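Side-chain contacts in regulatory protein RecX (Lactobacillus salivarius, PDB 3E3V), which probably modulates RecA activity and, in this part of the longer protein, is built as a string of three three-helix domains: residues Lys19-Ala24 against Asn57-Leu62; Glu37-Leu42 against Asp50-Ile55; Val88-Leu93 against Asn101-Ala106; Leu114-Gly119 against Tyr153-Thr158. All blocks are in the same frame, centred on the assembly; numbering follows the deposited sequence.

Interaction 1 of 4, residues Lys19-Ala24 against Asn57-Leu62; sequences KGYNAA and NKLIDL
Helices 14-29 and 49-61 run in broadly the same direction where Tyr21 and Ala24 face Lys58 and Leu59, the short segments making an angle of 45° with their axes 11.9 Å apart at closest approach. At that spacing the backbones are well separated, and side chains do all the bridging. Tyr21 carries much of the contact. Its CG is anti to the carbonyl carbon (chi1 -85°), which lays the ring across the gap so that it meets the Lys58 chain at about a right angle. Lys58 CB comes in at the ring edge, in its plane, with OH of Tyr21 only 3.1 Å from that carbon, a tight contact rather than a hydrogen bond. The next carbon of the lysine, CG, lies obliquely to the ring, 3.8 Å from Tyr21 CE1. Beside this pair Leu59 sends CD1 to within 3.7 Å of Ala24 CB, while its CD2 stands near the plane of the tyrosine ring, 4.5 Å from Tyr21 CD1. Replacing Tyr21 by an alanine would probably open a gap beside Leu59 and leave the lysine stem without the ring edge it rests against. In the first three-helix domain this contact joins the first and third helices: Ile55, one turn earlier on helix 49-61, also packs on Tyr21, and Leu59 continues the apolar layer to Leu64 and Ile65.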
loop_
_atom_site.group_PDB
_atom_site.type_symbol
_atom_site.label_atom_id
_atom_site.label_comp_id
_atom_site.label_asym_id
_atom_site.label_seq_id
_atom_site.Cartn_x
_atom_site.Cartn_y
_atom_site.Cartn_z
ATOM N N LYS A 19 -25.662 -7.509 16.081
ATOM C CA LYS A 19 -25.744 -7.106 14.683
ATOM C C LYS A 19 -24.377 -6.573 14.253
ATOM O O LYS A 19 -23.977 -6.716 13.100
ATOM C CB LYS A 19 -26.816 -6.022 14.493
ATOM C CG LYS A 19 -28.231 -6.471 14.869
ATOM C CD LYS A 19 -29.255 -5.359 14.657
ATOM C CE LYS A 19 -29.851 -5.398 13.255
ATOM N NZ LYS A 19 -30.663 -6.639 13.047
ATOM N N GLY A 20 -23.669 -5.962 15.199
ATOM C CA GLY A 20 -22.354 -5.422 14.919
ATOM C C GLY A 20 -21.339 -6.506 14.605
ATOM O O GLY A 20 -20.565 -6.373 13.656
ATOM N N TYR A 21 -21.334 -7.576 15.396
ATOM C CA TYR A 21 -20.411 -8.687 15.170
ATOM C C TYR A 21 -20.720 -9.412 13.871
ATOM O O TYR A 21 -19.812 -9.903 13.200
ATOM C CB TYR A 21 -20.467 -9.699 16.324
ATOM C CG TYR A 21 -19.572 -9.355 17.501
ATOM C CD1 TYR A 21 -18.197 -9.224 17.335
ATOM C CD2 TYR A 21 -20.103 -9.164 18.779
ATOM C CE1 TYR A 21 -17.376 -8.918 18.405
ATOM C CE2 TYR A 21 -19.285 -8.855 19.855
ATOM C CZ TYR A 21 -17.920 -8.736 19.662
ATOM O OH TYR A 21 -17.086 -8.453 20.726
ATOM N N ASN A 22 -22.003 -9.491 13.526
ATOM C CA ASN A 22 -22.424 -10.166 12.309
ATOM C C ASN A 22 -21.967 -9.431 11.051
ATOM O O ASN A 22 -21.422 -10.040 10.130
ATOM C CB ASN A 22 -23.948 -10.338 12.304
ATOM C CG ASN A 22 -24.464 -10.975 11.026
ATOM O OD1 ASN A 22 -25.104 -10.311 10.206
ATOM N ND2 ASN A 22 -24.186 -12.263 10.844
ATOM N N ALA A 23 -22.186 -8.123 11.007
ATOM C CA ALA A 23 -21.785 -7.343 9.846
ATOM C C ALA A 23 -20.263 -7.356 9.684
ATOM O O ALA A 23 -19.741 -7.361 8.557
ATOM C CB ALA A 23 -22.291 -5.912 9.985
ATOM N N ALA A 24 -19.554 -7.372 10.813
ATOM C CA ALA A 24 -18.102 -7.373 10.795
ATOM C C ALA A 24 -17.550 -8.618 10.129
ATOM O O ALA A 24 -16.658 -8.527 9.283
ATOM C CB ALA A 24 -17.552 -7.256 12.214
ATOM N N ASN A 57 -11.993 -4.487 19.535
ATOM C CA ASN A 57 -10.989 -5.113 20.390
ATOM C C ASN A 57 -11.096 -6.628 20.356
ATOM O O ASN A 57 -10.087 -7.335 20.359
ATOM C CB ASN A 57 -11.131 -4.629 21.831
ATOM C CG ASN A 57 -10.670 -3.203 22.002
ATOM O OD1 ASN A 57 -9.567 -2.843 21.589
ATOM N ND2 ASN A 57 -11.512 -2.376 22.611
ATOM N N LYS A 58 -12.323 -7.124 20.350
ATOM C CA LYS A 58 -12.559 -8.558 20.299
ATOM C C LYS A 58 -12.018 -9.087 18.973
ATOM O O LYS A 58 -11.322 -10.103 18.938
ATOM C CB LYS A 58 -14.060 -8.850 20.416
ATOM C CG LYS A 58 -14.430 -10.325 20.336
ATOM C CD LYS A 58 -13.635 -11.155 21.316
ATOM C CE LYS A 58 -14.395 -12.413 21.690
ATOM N NZ LYS A 58 -15.686 -12.075 22.353
ATOM N N LEU A 59 -12.336 -8.396 17.881
ATOM C CA LEU A 59 -11.855 -8.814 16.568
ATOM C C LEU A 59 -10.330 -8.788 16.507
ATOM O O LEU A 59 -9.711 -9.647 15.880
ATOM C CB LEU A 59 -12.431 -7.914 15.476
ATOM C CG LEU A 59 -13.948 -7.969 15.309
ATOM C CD1 LEU A 59 -14.376 -7.029 14.175
ATOM C CD2 LEU A 59 -14.381 -9.389 15.010
ATOM N N ILE A 60 -9.717 -7.799 17.151
ATOM C CA ILE A 60 -8.261 -7.717 17.159
ATOM C C ILE A 60 -7.709 -8.901 17.942
ATOM O O ILE A 60 -6.721 -9.519 17.548
ATOM C CB ILE A 60 -7.779 -6.418 17.824
ATOM C CG1 ILE A 60 -8.183 -5.214 16.966
ATOM C CG2 ILE A 60 -6.271 -6.482 18.049
ATOM C CD1 ILE A 60 -7.947 -3.881 17.652
ATOM N N ASP A 61 -8.362 -9.213 19.057
ATOM C CA ASP A 61 -7.950 -10.326 19.913
ATOM C C ASP A 61 -7.994 -11.650 19.144
ATOM O O ASP A 61 -7.091 -12.476 19.268
ATOM C CB ASP A 61 -8.865 -10.402 21.136
ATOM C CG ASP A 61 -8.412 -11.442 22.135
ATOM O OD1 ASP A 61 -7.247 -11.360 22.572
ATOM O OD2 ASP A 61 -9.223 -12.336 22.486
ATOM N N LEU A 62 -9.043 -11.833 18.345
ATOM C CA LEU A 62 -9.215 -13.036 17.537
ATOM C C LEU A 62 -8.370 -12.954 16.266
ATOM O O LEU A 62 -8.421 -13.839 15.405
ATOM C CB LEU A 62 -10.691 -13.205 17.173
ATOM C CG LEU A 62 -11.641 -13.395 18.360
ATOM C CD1 LEU A 62 -13.096 -13.292 17.908
ATOM C CD2 LEU A 62 -11.363 -14.760 19.002
#

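Interaction 2 of 4, residues Glu37-Leu42 against Asp50-Ile55; sequences EVEDKL and DYISEI
Leu42 and Ile52 both hold their main branch anti to the carbonyl carbon (chi1 -62° for CG of Leu42, -74° for CG1 of Ile52), and the isoleucine then runs straight on through chi2 at -179°. The two side chains slide past each other in opposite directions. They join helix 35-39, with the turn that follows it, to helix 49-61, the second and third helices of a three-helix domain of the helix-turn-helix clan. The meeting is double: Leu42 CB lies 3.6 Å from Ile52 CG1, and Leu42 CD1 approaches the other branch, Ile52 CG2, equally closely. One turn further along the helix, Ile55 CG2 flanks the same Leu42 methyl at 4.3 Å. Glu39 also borders Ile52 CG2, with CG of its side chain 4.2 Å from that methyl, while its carboxylate turns to a salt bridge with Arg35. A serine in place of Ile52 would probably leave a gap beside Leu42 and Glu39 and let the leucine shift. The turn is itself held by backbone bonds: Val38 O accepts from the N-H groups of both Lys41 and Leu42, consistent with Leu42 pointing toward helix 49-61. At the end of the isoleucine, Ile52 CD1 rests 3.7 Å from the carbonyl oxygen Glu39 O.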
loop_
_atom_site.group_PDB
_atom_site.type_symbol
_atom_site.label_atom_id
_atom_site.label_comp_id
_atom_site.label_asym_id
_atom_site.label_seq_id
_atom_site.Cartn_x
_atom_site.Cartn_y
_atom_site.Cartn_z
ATOM N N GLU A 37 -11.373 0.685 8.489
ATOM C CA GLU A 37 -12.393 0.301 7.509
ATOM C C GLU A 37 -13.578 -0.362 8.205
ATOM O O GLU A 37 -14.733 -0.169 7.817
ATOM C CB GLU A 37 -11.826 -0.672 6.470
ATOM C CG GLU A 37 -11.107 -0.024 5.300
ATOM C CD GLU A 37 -10.666 -1.046 4.275
ATOM O OE1 GLU A 37 -9.860 -1.931 4.628
ATOM O OE2 GLU A 37 -11.128 -0.977 3.116
ATOM N N VAL A 38 -13.287 -1.169 9.222
ATOM C CA VAL A 38 -14.330 -1.849 9.978
ATOM C C VAL A 38 -14.868 -0.867 11.011
ATOM O O VAL A 38 -16.069 -0.773 11.228
ATOM C CB VAL A 38 -13.777 -3.097 10.718
ATOM C CG1 VAL A 38 -14.903 -3.813 11.452
ATOM C CG2 VAL A 38 -13.123 -4.042 9.733
ATOM N N GLU A 39 -13.953 -0.130 11.629
ATOM C CA GLU A 39 -14.271 0.855 12.652
ATOM C C GLU A 39 -15.350 1.828 12.183
ATOM O O GLU A 39 -16.175 2.281 12.981
ATOM C CB GLU A 39 -12.997 1.602 13.032
ATOM C CG GLU A 39 -12.915 1.981 14.480
ATOM C CD GLU A 39 -11.486 2.180 14.929
ATOM O OE1 GLU A 39 -10.748 2.960 14.277
ATOM O OE2 GLU A 39 -11.103 1.554 15.938
ATOM N N ASP A 40 -15.341 2.174 10.900
ATOM C CA ASP A 40 -16.388 3.044 10.387
ATOM C C ASP A 40 -17.158 2.376 9.250
ATOM O O ASP A 40 -17.321 2.921 8.160
ATOM C CB ASP A 40 -15.863 4.445 9.989
ATOM C CG ASP A 40 -14.692 4.406 9.033
ATOM O OD1 ASP A 40 -14.786 3.740 7.981
ATOM O OD2 ASP A 40 -13.675 5.074 9.331
ATOM N N LYS A 41 -17.603 1.158 9.535
ATOM C CA LYS A 41 -18.428 0.362 8.635
ATOM C C LYS A 41 -19.535 -0.080 9.579
ATOM O O LYS A 41 -20.632 -0.463 9.158
ATOM C CB LYS A 41 -17.681 -0.859 8.099
ATOM C CG LYS A 41 -18.602 -1.946 7.536
ATOM C CD LYS A 41 -19.555 -1.404 6.467
ATOM C CE LYS A 41 -20.543 -2.479 5.994
ATOM N NZ LYS A 41 -21.561 -1.972 5.015
ATOM N N LEU A 42 -19.214 -0.017 10.871
ATOM C CA LEU A 42 -20.148 -0.362 11.928
ATOM C C LEU A 42 -21.014 0.879 12.105
ATOM O O LEU A 42 -22.112 0.821 12.663
ATOM C CB LEU A 42 -19.397 -0.679 13.229
ATOM C CG LEU A 42 -18.426 -1.868 13.193
ATOM C CD1 LEU A 42 -17.692 -1.991 14.525
ATOM C CD2 LEU A 42 -19.194 -3.142 12.883
ATOM N N ASP A 50 -19.549 3.157 21.865
ATOM C CA ASP A 50 -19.484 2.357 23.081
ATOM C C ASP A 50 -19.334 0.893 22.684
ATOM O O ASP A 50 -18.535 0.151 23.257
ATOM C CB ASP A 50 -20.775 2.528 23.889
ATOM C CG ASP A 50 -21.277 3.962 23.896
ATOM O OD1 ASP A 50 -21.662 4.469 22.819
ATOM O OD2 ASP A 50 -21.288 4.583 24.981
ATOM N N TYR A 51 -20.112 0.497 21.680
ATOM C CA TYR A 51 -20.130 -0.874 21.191
ATOM C C TYR A 51 -19.109 -1.197 20.095
ATOM O O TYR A 51 -18.575 -2.305 20.050
ATOM C CB TYR A 51 -21.546 -1.204 20.716
ATOM C CG TYR A 51 -22.601 -0.961 21.779
ATOM C CD1 TYR A 51 -22.500 -1.565 23.035
ATOM C CD2 TYR A 51 -23.697 -0.132 21.533
ATOM C CE1 TYR A 51 -23.460 -1.351 24.017
ATOM C CE2 TYR A 51 -24.665 0.089 22.509
ATOM C CZ TYR A 51 -24.540 -0.524 23.750
ATOM O OH TYR A 51 -25.489 -0.315 24.727
ATOM N N ILE A 52 -18.845 -0.239 19.212
ATOM C CA ILE A 52 -17.876 -0.446 18.138
ATOM C C ILE A 52 -16.528 -0.832 18.731
ATOM O O ILE A 52 -15.878 -1.773 18.273
ATOM C CB ILE A 52 -17.700 0.831 17.287
ATOM C CG1 ILE A 52 -18.929 1.032 16.401
ATOM C CG2 ILE A 52 -16.445 0.729 16.438
ATOM C CD1 ILE A 52 -18.851 2.250 15.504
ATOM N N SER A 53 -16.125 -0.103 19.763
ATOM C CA SER A 53 -14.863 -0.359 20.428
ATOM C C SER A 53 -14.794 -1.758 21.026
ATOM O O SER A 53 -13.739 -2.398 21.006
ATOM C CB SER A 53 -14.643 0.667 21.533
ATOM O OG SER A 53 -13.478 0.347 22.269
ATOM N N GLU A 54 -15.912 -2.227 21.576
ATOM C CA GLU A 54 -15.952 -3.558 22.174
ATOM C C GLU A 54 -15.763 -4.597 21.070
ATOM O O GLU A 54 -14.984 -5.539 21.207
ATOM C CB GLU A 54 -17.293 -3.780 22.881
ATOM C CG GLU A 54 -17.389 -5.087 23.660
ATOM C CD GLU A 54 -18.804 -5.366 24.162
ATOM O OE1 GLU A 54 -19.418 -4.452 24.758
ATOM O OE2 GLU A 54 -19.298 -6.498 23.959
ATOM N N ILE A 55 -16.470 -4.401 19.965
ATOM C CA ILE A 55 -16.398 -5.300 18.813
ATOM C C ILE A 55 -15.002 -5.315 18.193
ATOM O O ILE A 55 -14.444 -6.378 17.921
ATOM C CB ILE A 55 -17.433 -4.881 17.745
ATOM C CG1 ILE A 55 -18.835 -4.986 18.343
ATOM C CG2 ILE A 55 -17.323 -5.775 16.504
ATOM C CD1 ILE A 55 -19.939 -4.526 17.416
#

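Interaction 3 of 4, residues Val88-Leu93 against Asn101-Ala106; sequences VIKLNL and NIAEDA
The ammonium group of Lys90 is salt-bridged to Asp100, which stands just ahead of segment 101-106, and it also has Glu104 nearby, though Glu104 OE2 stays 4.6 Å from Lys90 NZ and makes no bond. The lysine gets there as an extended chain, straight to CE and then bent at its last torsion (chi4 -54°); the carboxylate of Glu104 passes the bend obliquely, with OE2 3.9 Å from Lys90 CE. Inside this polar rim lies an apolar floor. Ala103 points its methyl into the interface, where CB meets Leu93 CD1 at 3.8 Å and Lys90 CG at 4.2 Å. With only a methyl at Ala103, the axes of the two segments approach to 9.8 Å, running roughly antiparallel at 144°. Their helices, 86-94 and 100-107, are the second and third of the second three-helix domain. Ile98, in the loop between them, touches both Leu93 and Ala103, and Tyr74 of helix 67-81 packs on Leu93, bringing in the first helix. The contact thus grades from hydrocarbon inside to charge outside: lysine supplies carbon to the floor with its stem and charge to the rim with its tip, where two acidic residues would be expected to favour its positive form.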
loop_
_atom_site.group_PDB
_atom_site.type_symbol
_atom_site.label_atom_id
_atom_site.label_comp_id
_atom_site.label_asym_id
_atom_site.label_seq_id
_atom_site.Cartn_x
_atom_site.Cartn_y
_atom_site.Cartn_z
ATOM N N VAL A 88 3.990 6.034 -3.031
ATOM C CA VAL A 88 2.598 5.901 -3.435
ATOM C C VAL A 88 1.969 4.753 -2.647
ATOM O O VAL A 88 0.818 4.832 -2.218
ATOM C CB VAL A 88 2.464 5.655 -4.965
ATOM C CG1 VAL A 88 1.010 5.356 -5.325
ATOM C CG2 VAL A 88 2.913 6.920 -5.730
ATOM N N ILE A 89 2.729 3.690 -2.437
ATOM C CA ILE A 89 2.215 2.555 -1.675
ATOM C C ILE A 89 1.813 3.062 -0.288
ATOM O O ILE A 89 0.772 2.688 0.250
ATOM C CB ILE A 89 3.291 1.438 -1.559
ATOM C CG1 ILE A 89 3.521 0.813 -2.948
ATOM C CG2 ILE A 89 2.851 0.364 -0.564
ATOM C CD1 ILE A 89 4.755 -0.085 -3.058
ATOM N N LYS A 90 2.634 3.949 0.264
ATOM C CA LYS A 90 2.390 4.504 1.585
ATOM C C LYS A 90 1.139 5.372 1.660
ATOM O O LYS A 90 0.359 5.252 2.602
ATOM C CB LYS A 90 3.606 5.312 2.067
ATOM C CG LYS A 90 3.477 5.787 3.529
ATOM C CD LYS A 90 4.597 6.759 3.942
ATOM C CE LYS A 90 4.412 7.235 5.383
ATOM N NZ LYS A 90 3.051 7.836 5.613
ATOM N N LEU A 91 0.945 6.257 0.687
ATOM C CA LEU A 91 -0.237 7.097 0.709
ATOM C C LEU A 91 -1.479 6.247 0.469
ATOM O O LEU A 91 -2.561 6.596 0.928
ATOM C CB LEU A 91 -0.133 8.236 -0.319
ATOM C CG LEU A 91 -0.289 8.031 -1.824
ATOM C CD1 LEU A 91 -1.765 7.883 -2.204
ATOM C CD2 LEU A 91 0.300 9.249 -2.536
ATOM N N ASN A 92 -1.342 5.128 -0.240
ATOM C CA ASN A 92 -2.504 4.262 -0.453
ATOM C C ASN A 92 -2.860 3.663 0.906
ATOM O O ASN A 92 -4.036 3.594 1.290
ATOM C CB ASN A 92 -2.206 3.151 -1.470
ATOM C CG ASN A 92 -2.119 3.673 -2.893
ATOM O OD1 ASN A 92 -2.671 4.715 -3.210
ATOM N ND2 ASN A 92 -1.431 2.944 -3.753
ATOM N N LEU A 93 -1.834 3.236 1.632
ATOM C CA LEU A 93 -2.017 2.683 2.972
ATOM C C LEU A 93 -2.650 3.731 3.896
ATOM O O LEU A 93 -3.553 3.411 4.675
ATOM C CB LEU A 93 -0.666 2.227 3.543
ATOM C CG LEU A 93 -0.120 0.946 2.894
ATOM C CD1 LEU A 93 1.350 0.742 3.234
ATOM C CD2 LEU A 93 -0.956 -0.224 3.378
ATOM N N ASN A 101 3.363 4.681 11.178
ATOM C CA ASN A 101 4.321 3.764 11.773
ATOM C C ASN A 101 4.168 2.346 11.222
ATOM O O ASN A 101 5.154 1.669 10.924
ATOM C CB ASN A 101 4.151 3.770 13.295
ATOM C CG ASN A 101 5.170 2.901 13.998
ATOM O OD1 ASN A 101 5.065 1.672 13.997
ATOM N ND2 ASN A 101 6.175 3.534 14.596
ATOM N N ILE A 102 2.926 1.898 11.084
ATOM C CA ILE A 102 2.665 0.563 10.566
ATOM C C ILE A 102 3.016 0.455 9.082
ATOM O O ILE A 102 3.554 -0.556 8.641
ATOM C CB ILE A 102 1.199 0.172 10.801
ATOM C CG1 ILE A 102 0.989 -0.059 12.302
ATOM C CG2 ILE A 102 0.839 -1.068 9.987
ATOM C CD1 ILE A 102 -0.427 -0.412 12.684
ATOM N N ALA A 103 2.712 1.502 8.320
ATOM C CA ALA A 103 3.022 1.525 6.894
ATOM C C ALA A 103 4.543 1.456 6.701
ATOM O O ALA A 103 5.052 0.672 5.896
ATOM C CB ALA A 103 2.467 2.806 6.260
ATOM N N GLU A 104 5.259 2.282 7.455
ATOM C CA GLU A 104 6.713 2.339 7.380
ATOM C C GLU A 104 7.371 1.000 7.705
ATOM O O GLU A 104 8.322 0.598 7.042
ATOM C CB GLU A 104 7.218 3.450 8.304
ATOM C CG GLU A 104 6.914 4.834 7.746
ATOM C CD GLU A 104 7.119 5.956 8.752
ATOM O OE1 GLU A 104 8.181 5.985 9.415
ATOM O OE2 GLU A 104 6.217 6.821 8.861
ATOM N N ASP A 105 6.866 0.307 8.718
ATOM C CA ASP A 105 7.413 -1.001 9.064
ATOM C C ASP A 105 7.192 -1.957 7.903
ATOM O O ASP A 105 8.084 -2.705 7.510
ATOM C CB ASP A 105 6.719 -1.581 10.294
ATOM C CG ASP A 105 7.223 -0.984 11.587
ATOM O OD1 ASP A 105 8.286 -0.318 11.573
ATOM O OD2 ASP A 105 6.556 -1.194 12.623
ATOM N N ALA A 106 5.983 -1.927 7.359
ATOM C CA ALA A 106 5.632 -2.797 6.262
ATOM C C ALA A 106 6.451 -2.541 5.003
ATOM O O ALA A 106 6.833 -3.483 4.296
ATOM C CB ALA A 106 4.143 -2.666 5.965
#

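Interaction 4 of 4, residues Leu114-Gly119 against Tyr153-Thr158; sequences LQVEKG and YDIIDT
Val116 and Ile155 mark the closest backbone approach, CA to CA 6.3 Å, and their side chains meet through Val116 CG2 and Ile155 CG2 at 4.3 Å. The same valine methyl touches Thr158 CG2 at 3.9 Å, the two side chains crossing at about a right angle. On the other flank Gln115 crosses Ile155 likewise, its CB 4.0 Å from Ile155 CG2 and its amide group lying against the branches of the isoleucine. A second shell surrounds these groups. Thr158 donates its hydroxyl to the carbonyl of Asp154, one turn back, OG1 to O 3.1 Å and tilted 31° from the carbonyl plane, a bond consistent with chi1 of -58°, the torsion that puts CG2 toward Val116. Thr158 N reaches that same oxygen from the opposite face. Tyr110 and Phe151, both from loops, pack on Gln115. Further out, Ile156 points away from this interface and packs on helix 135-148, so helix 153-165 joins the other two helices of the third three-helix domain. No hydrogen bond links the two segments, which cross at -57° and meet mostly through aliphatic carbons, with the Gln115 amide set against Ile155; the threonine hydroxyl is bonded within its own helix, which leaves its methyl to face Val116.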
loop_
_atom_site.group_PDB
_atom_site.type_symbol
_atom_site.label_atom_id
_atom_site.label_comp_id
_atom_site.label_asym_id
_atom_site.label_seq_id
_atom_site.Cartn_x
_atom_site.Cartn_y
_atom_site.Cartn_z
ATOM N N LEU A 114 15.005 -4.684 -4.779
ATOM C CA LEU A 114 13.750 -5.052 -5.430
ATOM C C LEU A 114 13.136 -3.849 -6.148
ATOM O O LEU A 114 12.555 -3.993 -7.229
ATOM C CB LEU A 114 12.758 -5.614 -4.412
ATOM C CG LEU A 114 13.139 -7.018 -3.933
ATOM C CD1 LEU A 114 12.276 -7.433 -2.753
ATOM C CD2 LEU A 114 12.988 -7.996 -5.094
ATOM N N GLN A 115 13.263 -2.668 -5.541
ATOM C CA GLN A 115 12.738 -1.438 -6.132
ATOM C C GLN A 115 13.499 -1.121 -7.403
ATOM O O GLN A 115 12.913 -0.790 -8.428
ATOM C CB GLN A 115 12.889 -0.259 -5.166
ATOM C CG GLN A 115 12.036 -0.351 -3.919
ATOM C CD GLN A 115 12.191 0.865 -3.033
ATOM O OE1 GLN A 115 12.198 0.750 -1.808
ATOM N NE2 GLN A 115 12.309 2.040 -3.645
ATOM N N VAL A 116 14.821 -1.218 -7.323
ATOM C CA VAL A 116 15.678 -0.937 -8.468
ATOM C C VAL A 116 15.351 -1.856 -9.627
ATOM O O VAL A 116 15.286 -1.415 -10.779
ATOM C CB VAL A 116 17.167 -1.104 -8.099
ATOM C CG1 VAL A 116 18.041 -1.017 -9.345
ATOM C CG2 VAL A 116 17.555 -0.036 -7.110
ATOM N N GLU A 117 15.134 -3.132 -9.320
ATOM C CA GLU A 117 14.834 -4.108 -10.357
ATOM C C GLU A 117 13.505 -3.818 -11.041
ATOM O O GLU A 117 13.370 -4.023 -12.244
ATOM C CB GLU A 117 14.826 -5.522 -9.773
ATOM C CG GLU A 117 15.110 -6.605 -10.806
ATOM C CD GLU A 117 15.292 -7.974 -10.182
ATOM O OE1 GLU A 117 16.100 -8.087 -9.234
ATOM O OE2 GLU A 117 14.631 -8.933 -10.645
ATOM N N LYS A 118 12.519 -3.333 -10.291
ATOM C CA LYS A 118 11.237 -3.015 -10.905
ATOM C C LYS A 118 11.369 -1.707 -11.680
ATOM O O LYS A 118 10.763 -1.535 -12.740
ATOM C CB LYS A 118 10.137 -2.887 -9.849
ATOM C CG LYS A 118 8.768 -2.579 -10.450
ATOM C CD LYS A 118 7.647 -3.199 -9.629
ATOM C CE LYS A 118 7.570 -4.718 -9.806
ATOM N NZ LYS A 118 7.022 -5.122 -11.130
ATOM N N GLY A 119 12.182 -0.804 -11.138
ATOM C CA GLY A 119 12.417 0.479 -11.769
ATOM C C GLY A 119 13.180 0.356 -13.073
ATOM O O GLY A 119 12.938 1.130 -14.002
ATOM N N TYR A 153 14.669 9.692 -5.096
ATOM C CA TYR A 153 15.777 10.158 -5.925
ATOM C C TYR A 153 16.928 9.167 -5.959
ATOM O O TYR A 153 17.399 8.797 -7.030
ATOM C CB TYR A 153 16.332 11.481 -5.397
ATOM C CG TYR A 153 15.691 12.731 -5.935
ATOM C CD1 TYR A 153 15.454 12.892 -7.301
ATOM C CD2 TYR A 153 15.385 13.791 -5.080
ATOM C CE1 TYR A 153 14.929 14.078 -7.800
ATOM C CE2 TYR A 153 14.862 14.976 -5.565
ATOM C CZ TYR A 153 14.636 15.115 -6.925
ATOM O OH TYR A 153 14.115 16.296 -7.403
ATOM N N ASP A 154 17.403 8.758 -4.787
ATOM C CA ASP A 154 18.533 7.826 -4.724
ATOM C C ASP A 154 18.261 6.540 -5.481
ATOM O O ASP A 154 19.110 6.057 -6.217
ATOM C CB ASP A 154 18.899 7.490 -3.271
ATOM C CG ASP A 154 19.399 8.703 -2.491
ATOM O OD1 ASP A 154 19.821 9.699 -3.114
ATOM O OD2 ASP A 154 19.380 8.653 -1.246
ATOM N N ILE A 155 17.072 5.981 -5.291
ATOM C CA ILE A 155 16.692 4.747 -5.977
ATOM C C ILE A 155 16.692 4.970 -7.489
ATOM O O ILE A 155 17.130 4.109 -8.255
ATOM C CB ILE A 155 15.288 4.270 -5.496
ATOM C CG1 ILE A 155 15.391 3.792 -4.044
ATOM C CG2 ILE A 155 14.766 3.123 -6.363
ATOM C CD1 ILE A 155 16.254 2.548 -3.878
ATOM N N ILE A 156 16.202 6.134 -7.907
ATOM C CA ILE A 156 16.134 6.498 -9.321
ATOM C C ILE A 156 17.546 6.652 -9.918
ATOM O O ILE A 156 17.810 6.215 -11.044
ATOM C CB ILE A 156 15.285 7.800 -9.500
ATOM C CG1 ILE A 156 13.826 7.515 -9.103
ATOM C CG2 ILE A 156 15.328 8.285 -10.940
ATOM C CD1 ILE A 156 12.916 8.720 -9.155
ATOM N N ASP A 157 18.459 7.250 -9.161
ATOM C CA ASP A 157 19.838 7.417 -9.629
ATOM C C ASP A 157 20.485 6.049 -9.846
ATOM O O ASP A 157 21.244 5.844 -10.786
ATOM C CB ASP A 157 20.668 8.202 -8.609
ATOM C CG ASP A 157 20.331 9.672 -8.591
ATOM O OD1 ASP A 157 19.812 10.171 -9.609
ATOM O OD2 ASP A 157 20.597 10.332 -7.560
ATOM N N THR A 158 20.189 5.117 -8.958
ATOM C CA THR A 158 20.733 3.772 -9.074
ATOM C C THR A 158 20.104 3.073 -10.285
ATOM O O THR A 158 20.770 2.314 -10.993
ATOM C CB THR A 158 20.454 2.982 -7.780
ATOM O OG1 THR A 158 21.042 3.690 -6.683
ATOM C CG2 THR A 158 21.054 1.559 -7.848
#

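In the fold
The four contacts follow the chain through three successive helical domains. Interactions 1 and 2 belong to one core: they share helix 49-61, their centres lie 8 Å apart, and they touch where Gly20 CA meets Ile55 CD1 at 3.6 Å. Interaction 2 is the buried one of the four, whereas the other three are partly buried. Interaction 1 pairs first with third helix, as does interaction 4; interactions 2 and 3 pair second with third. Charge enters the touching groups chiefly at the rim of interaction 3, which lies nearest the chain's centre. Interactions 1 and 4 lie on opposite sides of that centre, their own centres about 41 Å apart, and interactions in different domains do not touch.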